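PDB 6K0P: alpha-1,3-glucanase from Paenibacillus glycanilyticus, which probably hydrolyses the alpha-1,3-glucosidic linkages of alpha-1,3-glucan, as a member of glycoside hydrolase family 87. Local coordinates for residues Asn300-His305 against Asn322-Asn327; Ile514-Arg519 against Val546-Ile551. The protein carries 1 engineered substitution. All coordinates share one frame; numbering follows the deposited sequence. Where two conformers were deposited one is given.

Both contacts join neighbouring rungs of the same right-handed parallel beta-helix, a fold like that of the pectate lyases. Contact 1 comes first along the chain and is complete before contact 2 begins. It pairs strand 297-304 with strand 319-326; contact 2 pairs the ends of strands 512-515 and 544-547 and the turns that follow them, close to the C-terminus at Trp-573. Their centres lie about 34 Å apart and their nearest atoms about 25 Å, so they do not touch. Contact 1 is buried against the N-terminal beta domain, whereas contact 2 is partly exposed, so the same parallel pairing serves a domain interface and an outer turn.

Contact 1 (Asn300-His305 against Asn322-Asn327); sequences NIWVEH and NNRIKN
With CG of Trp-302 swung opposite the backbone N (chi1 170°) and CG of Arg-324 beside its own backbone N (chi1 -42°), the indole and the arginine chain come together on one face of the paired strands. Arg-324 CD packs obliquely against the indole, 4.0 Å from Trp-302 CG, and the guanidinium plane is only 15° from the ring plane. Lys-326 turns about its CG-CD bond, which carries its CE to 3.5 Å from Trp-302 NE1. Glu-304 OE2 accepts the indole N-H at 2.7 Å from Trp-302 NE1 in the ring plane, through its anti lone pair. The other carboxylate oxygen, Glu-304 OE1, is met from above its plane by Asn-327 ND2 at 2.8 Å. The indole N-H and the Asn-327 amide, one on each oxygen, fix the carboxylate's rotation; Lys-326 NZ adds a long salt bridge and a water link to OE2.

At the opposite end the side chain of Asn-323 stands in for a backbone carbonyl, its OD1 taking a nearly straight bond from Ile-301 N at 2.9 Å. A second water links Asn-300 OD1, Asn-322 O and Arg-324 NE, while Asn-300 ND2 is hydrogen-bonded to Asp-270. Between these ends Arg-324 N donates to Ile-301 O, Val-303 N to Arg-324 O, and Lys-326 N to Val-303 O. This in-register parallel pairing, with nearly parallel axes, is that of successive rungs of a parallel beta-helix.

Val-303 and Ile-325 turn to the other face, where both touch Leu-309 of strand 308-313. The face of Trp-302 and Glu-304 docks on the N-terminal domain: Arg-324 and Lys-326 form salt bridges with Glu-173 and Glu-171, and strand 137-143 lies against Trp-302 and Glu-304, while strand 271-274 flanks 301-304 on the preceding rung.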
loop_
_atom_site.group_PDB
_atom_site.type_symbol
_atom_site.label_atom_id
_atom_site.label_comp_id
_atom_site.label_asym_id
_atom_site.label_seq_id
_atom_site.Cartn_x
_atom_site.Cartn_y
_atom_site.Cartn_z
ATOM N N ASN A 300 5.265 -5.762 -13.899
ATOM C CA ASN A 300 3.936 -6.295 -14.228
ATOM C C ASN A 300 3.658 -7.610 -13.498
ATOM O O ASN A 300 3.177 -8.587 -14.083
ATOM C CB ASN A 300 3.757 -6.445 -15.742
ATOM C CG ASN A 300 2.323 -6.789 -16.145
ATOM O OD1 ASN A 300 1.347 -6.327 -15.525
ATOM N ND2 ASN A 300 2.188 -7.607 -17.190
ATOM N N ILE A 301 3.993 -7.653 -12.212
ATOM C CA ILE A 301 3.583 -8.769 -11.373
ATOM C C ILE A 301 2.544 -8.295 -10.364
ATOM O O ILE A 301 2.484 -7.116 -9.989
ATOM C CB ILE A 301 4.729 -9.570 -10.721
ATOM C CG1 ILE A 301 5.353 -8.814 -9.560
ATOM C CG2 ILE A 301 5.795 -9.968 -11.769
ATOM C CD1 ILE A 301 6.232 -9.721 -8.704
ATOM N N TRP A 302 1.690 -9.231 -9.955
ATOM C CA TRP A 302 0.586 -8.990 -9.032
ATOM C C TRP A 302 0.771 -9.979 -7.890
ATOM O O TRP A 302 0.783 -11.192 -8.115
ATOM C CB TRP A 302 -0.720 -9.224 -9.800
ATOM C CG TRP A 302 -2.029 -9.272 -9.039
ATOM C CD1 TRP A 302 -2.242 -9.135 -7.691
ATOM C CD2 TRP A 302 -3.314 -9.476 -9.631
ATOM N NE1 TRP A 302 -3.593 -9.250 -7.415
ATOM C CE2 TRP A 302 -4.265 -9.469 -8.592
ATOM C CE3 TRP A 302 -3.750 -9.672 -10.947
ATOM C CZ2 TRP A 302 -5.627 -9.651 -8.830
ATOM C CZ3 TRP A 302 -5.104 -9.857 -11.180
ATOM C CH2 TRP A 302 -6.027 -9.843 -10.126
ATOM N N VAL A 303 0.997 -9.468 -6.678
ATOM C CA VAL A 303 1.354 -10.291 -5.527
ATOM C C VAL A 303 0.382 -10.003 -4.390
ATOM O O VAL A 303 0.077 -8.836 -4.112
ATOM C CB VAL A 303 2.808 -9.997 -5.096
ATOM C CG1 VAL A 303 3.206 -10.807 -3.893
ATOM C CG2 VAL A 303 3.759 -10.262 -6.252
ATOM N N GLU A 304 -0.089 -11.064 -3.732
ATOM C CA GLU A 304 -0.994 -10.966 -2.593
ATOM C C GLU A 304 -0.638 -11.989 -1.529
ATOM O O GLU A 304 -0.099 -13.058 -1.824
ATOM C CB GLU A 304 -2.464 -11.209 -2.970
ATOM C CG GLU A 304 -2.946 -10.284 -4.074
ATOM C CD GLU A 304 -4.440 -9.993 -4.033
ATOM O OE1 GLU A 304 -5.120 -10.295 -3.017
ATOM O OE2 GLU A 304 -4.943 -9.420 -5.027
ATOM N N HIS A 305 -0.962 -11.654 -0.278
ATOM C CA HIS A 305 -0.939 -12.633 0.815
ATOM C C HIS A 305 0.466 -13.146 1.100
ATOM O O HIS A 305 0.654 -14.315 1.459
ATOM C CB HIS A 305 -1.955 -13.761 0.602
ATOM C CG HIS A 305 -3.331 -13.256 0.319
ATOM N ND1 HIS A 305 -4.168 -13.840 -0.608
ATOM C CD2 HIS A 305 -4.008 -12.204 0.835
ATOM C CE1 HIS A 305 -5.304 -13.163 -0.653
ATOM N NE2 HIS A 305 -5.233 -12.166 0.212
ATOM N N ASN A 322 5.166 -1.195 -12.747
ATOM C CA ASN A 322 3.871 -1.707 -13.228
ATOM C C ASN A 322 3.324 -2.852 -12.376
ATOM O O ASN A 322 2.538 -3.668 -12.865
ATOM C CB ASN A 322 3.913 -2.120 -14.706
ATOM C CG ASN A 322 4.291 -0.981 -15.622
ATOM O OD1 ASN A 322 4.165 0.196 -15.273
ATOM N ND2 ASN A 322 4.756 -1.329 -16.815
ATOM N N ASN A 323 3.706 -2.920 -11.103
ATOM C CA ASN A 323 3.299 -4.026 -10.251
ATOM C C ASN A 323 2.051 -3.672 -9.452
ATOM O O ASN A 323 1.714 -2.500 -9.259
ATOM C CB ASN A 323 4.425 -4.419 -9.293
ATOM C CG ASN A 323 5.684 -4.837 -10.029
ATOM O OD1 ASN A 323 5.660 -5.765 -10.823
ATOM N ND2 ASN A 323 6.788 -4.135 -9.784
ATOM N N ARG A 324 1.379 -4.720 -8.969
ATOM C CA ARG A 324 0.221 -4.602 -8.086
ATOM C C ARG A 324 0.545 -5.367 -6.819
ATOM O O ARG A 324 0.856 -6.560 -6.881
ATOM C CB ARG A 324 -1.027 -5.221 -8.722
ATOM C CG ARG A 324 -1.188 -4.907 -10.175
ATOM C CD ARG A 324 -2.355 -5.662 -10.786
ATOM N NE ARG A 324 -2.290 -5.494 -12.225
ATOM C CZ ARG A 324 -3.314 -5.646 -13.050
ATOM N NH1 ARG A 324 -4.501 -5.995 -12.575
ATOM N NH2 ARG A 324 -3.140 -5.449 -14.355
ATOM N N ILE A 325 0.480 -4.685 -5.681
ATOM C CA ILE A 325 0.797 -5.269 -4.384
ATOM C C ILE A 325 -0.465 -5.134 -3.552
ATOM O O ILE A 325 -0.829 -4.021 -3.165
ATOM C CB ILE A 325 1.952 -4.529 -3.707
ATOM C CG1 ILE A 325 3.153 -4.441 -4.647
ATOM C CG2 ILE A 325 2.313 -5.204 -2.387
ATOM C CD1 ILE A 325 4.151 -3.377 -4.225
ATOM N N LYS A 326 -1.145 -6.241 -3.280
ATOM C CA LYS A 326 -2.428 -6.144 -2.597
ATOM C C LYS A 326 -2.516 -7.120 -1.436
ATOM O O LYS A 326 -2.066 -8.265 -1.531
ATOM C CB LYS A 326 -3.605 -6.361 -3.560
ATOM C CG LYS A 326 -3.818 -5.201 -4.546
ATOM C CD LYS A 326 -5.123 -5.368 -5.342
ATOM C CE LYS A 326 -4.890 -6.102 -6.645
ATOM N NZ LYS A 326 -6.193 -6.398 -7.312
ATOM N N ASN A 327 -3.099 -6.649 -0.329
ATOM C CA ASN A 327 -3.476 -7.516 0.778
ATOM C C ASN A 327 -2.266 -8.281 1.320
ATOM O O ASN A 327 -2.240 -9.510 1.386
ATOM C CB ASN A 327 -4.645 -8.422 0.369
ATOM C CG ASN A 327 -5.741 -7.647 -0.334
ATOM O OD1 ASN A 327 -6.201 -6.617 0.171
ATOM N ND2 ASN A 327 -6.128 -8.100 -1.527
HETATM O O HOH W 1 -1.183 -5.886 -16.527
HETATM O O HOH W 2 0.358 -5.273 -13.247
HETATM O O HOH W 3 -7.219 -8.448 -5.668
#

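Contact 2 (Ile514-Arg519 against Val546-Ile551); sequences INNPSR and VNNPGI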
loop_
_atom_site.group_PDB
_atom_site.type_symbol
_atom_site.label_atom_id
_atom_site.label_comp_id
_atom_site.label_asym_id
_atom_site.label_seq_id
_atom_site.Cartn_x
_atom_site.Cartn_y
_atom_site.Cartn_z
ATOM N N ILE A 514 -5.012 22.165 1.790
ATOM C CA ILE A 514 -5.467 21.315 2.884
ATOM C C ILE A 514 -6.955 21.577 3.061
ATOM O O ILE A 514 -7.350 22.647 3.545
ATOM C CB ILE A 514 -4.699 21.592 4.182
ATOM C CG1 ILE A 514 -3.198 21.319 3.984
ATOM C CG2 ILE A 514 -5.265 20.745 5.321
ATOM C CD1 ILE A 514 -2.296 22.036 4.990
ATOM N N ASN A 515 -7.783 20.610 2.678
ATOM C CA ASN A 515 -9.222 20.823 2.541
ATOM C C ASN A 515 -9.981 20.043 3.602
ATOM O O ASN A 515 -9.834 18.822 3.707
ATOM C CB ASN A 515 -9.684 20.394 1.150
ATOM C CG ASN A 515 -8.996 21.171 0.057
ATOM O OD1 ASN A 515 -8.940 22.403 0.096
ATOM N ND2 ASN A 515 -8.439 20.458 -0.917
ATOM N N ASN A 516 -10.791 20.755 4.388
ATOM C CA ASN A 516 -11.668 20.167 5.396
ATOM C C ASN A 516 -10.960 19.274 6.415
ATOM O O ASN A 516 -11.476 18.196 6.733
ATOM C CB ASN A 516 -12.792 19.373 4.720
ATOM C CG ASN A 516 -13.444 20.134 3.584
ATOM O OD1 ASN A 516 -13.915 21.255 3.768
ATOM N ND2 ASN A 516 -13.459 19.537 2.399
ATOM N N PRO A 517 -9.823 19.672 6.992
ATOM C CA PRO A 517 -9.275 18.873 8.098
ATOM C C PRO A 517 -10.172 19.003 9.321
ATOM O O PRO A 517 -10.644 20.095 9.643
ATOM C CB PRO A 517 -7.904 19.513 8.343
ATOM C CG PRO A 517 -8.107 20.948 7.979
ATOM C CD PRO A 517 -9.112 20.960 6.848
ATOM N N SER A 518 -10.412 17.885 10.010
ATOM C CA SER A 518 -11.390 17.906 11.098
ATOM C C SER A 518 -10.930 18.772 12.261
ATOM O O SER A 518 -11.764 19.343 12.977
ATOM C CB SER A 518 -11.711 16.491 11.576
ATOM O OG SER A 518 -10.708 15.991 12.444
ATOM N N ARG A 519 -9.618 18.896 12.462
ATOM C CA ARG A 519 -9.072 19.683 13.561
ATOM C C ARG A 519 -8.341 20.913 13.035
ATOM O O ARG A 519 -8.867 22.025 13.125
ATOM C CB ARG A 519 -8.177 18.839 14.471
ATOM C CG ARG A 519 -8.858 17.593 15.068
ATOM C CD ARG A 519 -9.682 17.924 16.305
ATOM N NE ARG A 519 -8.849 18.341 17.435
ATOM C CZ ARG A 519 -9.325 18.696 18.623
ATOM N NH1 ARG A 519 -10.633 18.678 18.846
ATOM N NH2 ARG A 519 -8.496 19.071 19.588
ATOM N N VAL A 546 -5.318 26.608 3.672
ATOM C CA VAL A 546 -6.095 25.778 4.585
ATOM C C VAL A 546 -7.552 26.189 4.442
ATOM O O VAL A 546 -7.899 27.354 4.683
ATOM C CB VAL A 546 -5.618 25.925 6.036
ATOM C CG1 VAL A 546 -6.521 25.132 6.972
ATOM C CG2 VAL A 546 -4.172 25.472 6.175
ATOM N N ASN A 547 -8.406 25.243 4.054
ATOM C CA ASN A 547 -9.796 25.543 3.724
ATOM C C ASN A 547 -10.728 24.777 4.649
ATOM O O ASN A 547 -10.663 23.546 4.726
ATOM C CB ASN A 547 -10.087 25.190 2.266
ATOM C CG ASN A 547 -9.174 25.912 1.311
ATOM O OD1 ASN A 547 -9.023 27.137 1.382
ATOM N ND2 ASN A 547 -8.535 25.160 0.422
ATOM N N ASN A 548 -11.597 25.504 5.339
ATOM C CA ASN A 548 -12.619 24.928 6.207
ATOM C C ASN A 548 -12.062 23.981 7.268
ATOM O O ASN A 548 -12.526 22.835 7.376
ATOM C CB ASN A 548 -13.688 24.229 5.356
ATOM C CG ASN A 548 -14.915 23.846 6.159
ATOM O OD1 ASN A 548 -15.350 24.581 7.044
ATOM N ND2 ASN A 548 -15.481 22.683 5.850
ATOM N N PRO A 549 -11.107 24.405 8.092
ATOM C CA PRO A 549 -10.679 23.550 9.202
ATOM C C PRO A 549 -11.768 23.475 10.260
ATOM O O PRO A 549 -12.514 24.431 10.485
ATOM C CB PRO A 549 -9.437 24.267 9.740
ATOM C CG PRO A 549 -9.694 25.720 9.428
ATOM C CD PRO A 549 -10.424 25.713 8.108
ATOM N N GLY A 550 -11.854 22.320 10.922
ATOM C CA GLY A 550 -12.872 22.144 11.948
ATOM C C GLY A 550 -12.705 23.093 13.121
ATOM O O GLY A 550 -13.687 23.613 13.661
ATOM N N ILE A 551 -11.468 23.324 13.542
ATOM C CA ILE A 551 -11.172 24.187 14.685
ATOM C C ILE A 551 -10.484 25.477 14.250
ATOM O O ILE A 551 -11.037 26.568 14.405
ATOM C CB ILE A 551 -10.360 23.437 15.761
ATOM C CG1 ILE A 551 -11.114 22.185 16.183
ATOM C CG2 ILE A 551 -10.086 24.340 16.961
ATOM C CD1 ILE A 551 -10.381 21.378 17.157
#
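Arg-519 and Ile-551 meet at the far end of the two turns, four residues past the last strand residues, and Ile-551 can be followed outward atom by atom. Its CB lies 3.3 Å from the backbone oxygen Arg-519 O, the same atom that accepts the Ile-551 N-H on a lone pair. CG1, set beside the backbone N (chi1 -56°), still touches Arg-519 O and reaches the CA of that arginine. Beyond it the extended chain lays CD1 over one face of the guanidinium, toward its rim and 3.2 Å from Arg-519 CZ, a tight approach for a methyl group. Arg-519 turns about both its CB-CG and CG-CD bonds, which brings its flat end alongside the isoleucine; its NH2 is bound to Asp-454.

Closer to the strands, like residues face one another in register. Asn-515 and Asn-547 form a step of an asparagine ladder: their amides are nearly coplanar, 10° apart, and Asn-547 ND2 donates almost straight to Asn-515 OD1 at 2.8 Å. Asn-485 continues the row by accepting from Asn-515 ND2. The next pair is turned differently, with amide planes 80° apart, yet Asn-548 ND2 still reaches Asn-516 OD1 at 3.0 Å. Pro-517 and Pro-549 then lie side by side, CG of the former 4.0 Å from CB of the latter, and Gly-550 N donates to Pro-517 O. On the side of the strands facing away from the Asn-515 ladder, Ile-514 CD1 packs against Val-546 CG2.

Asn-515, in the middle of the ladder, accepts through OD1 and donates through ND2, so both bonds run in one direction along the row. Such stacking of like side chains is characteristic of parallel beta-helices, and here polar pairing holds the turns together at a partly solvent-exposed surface.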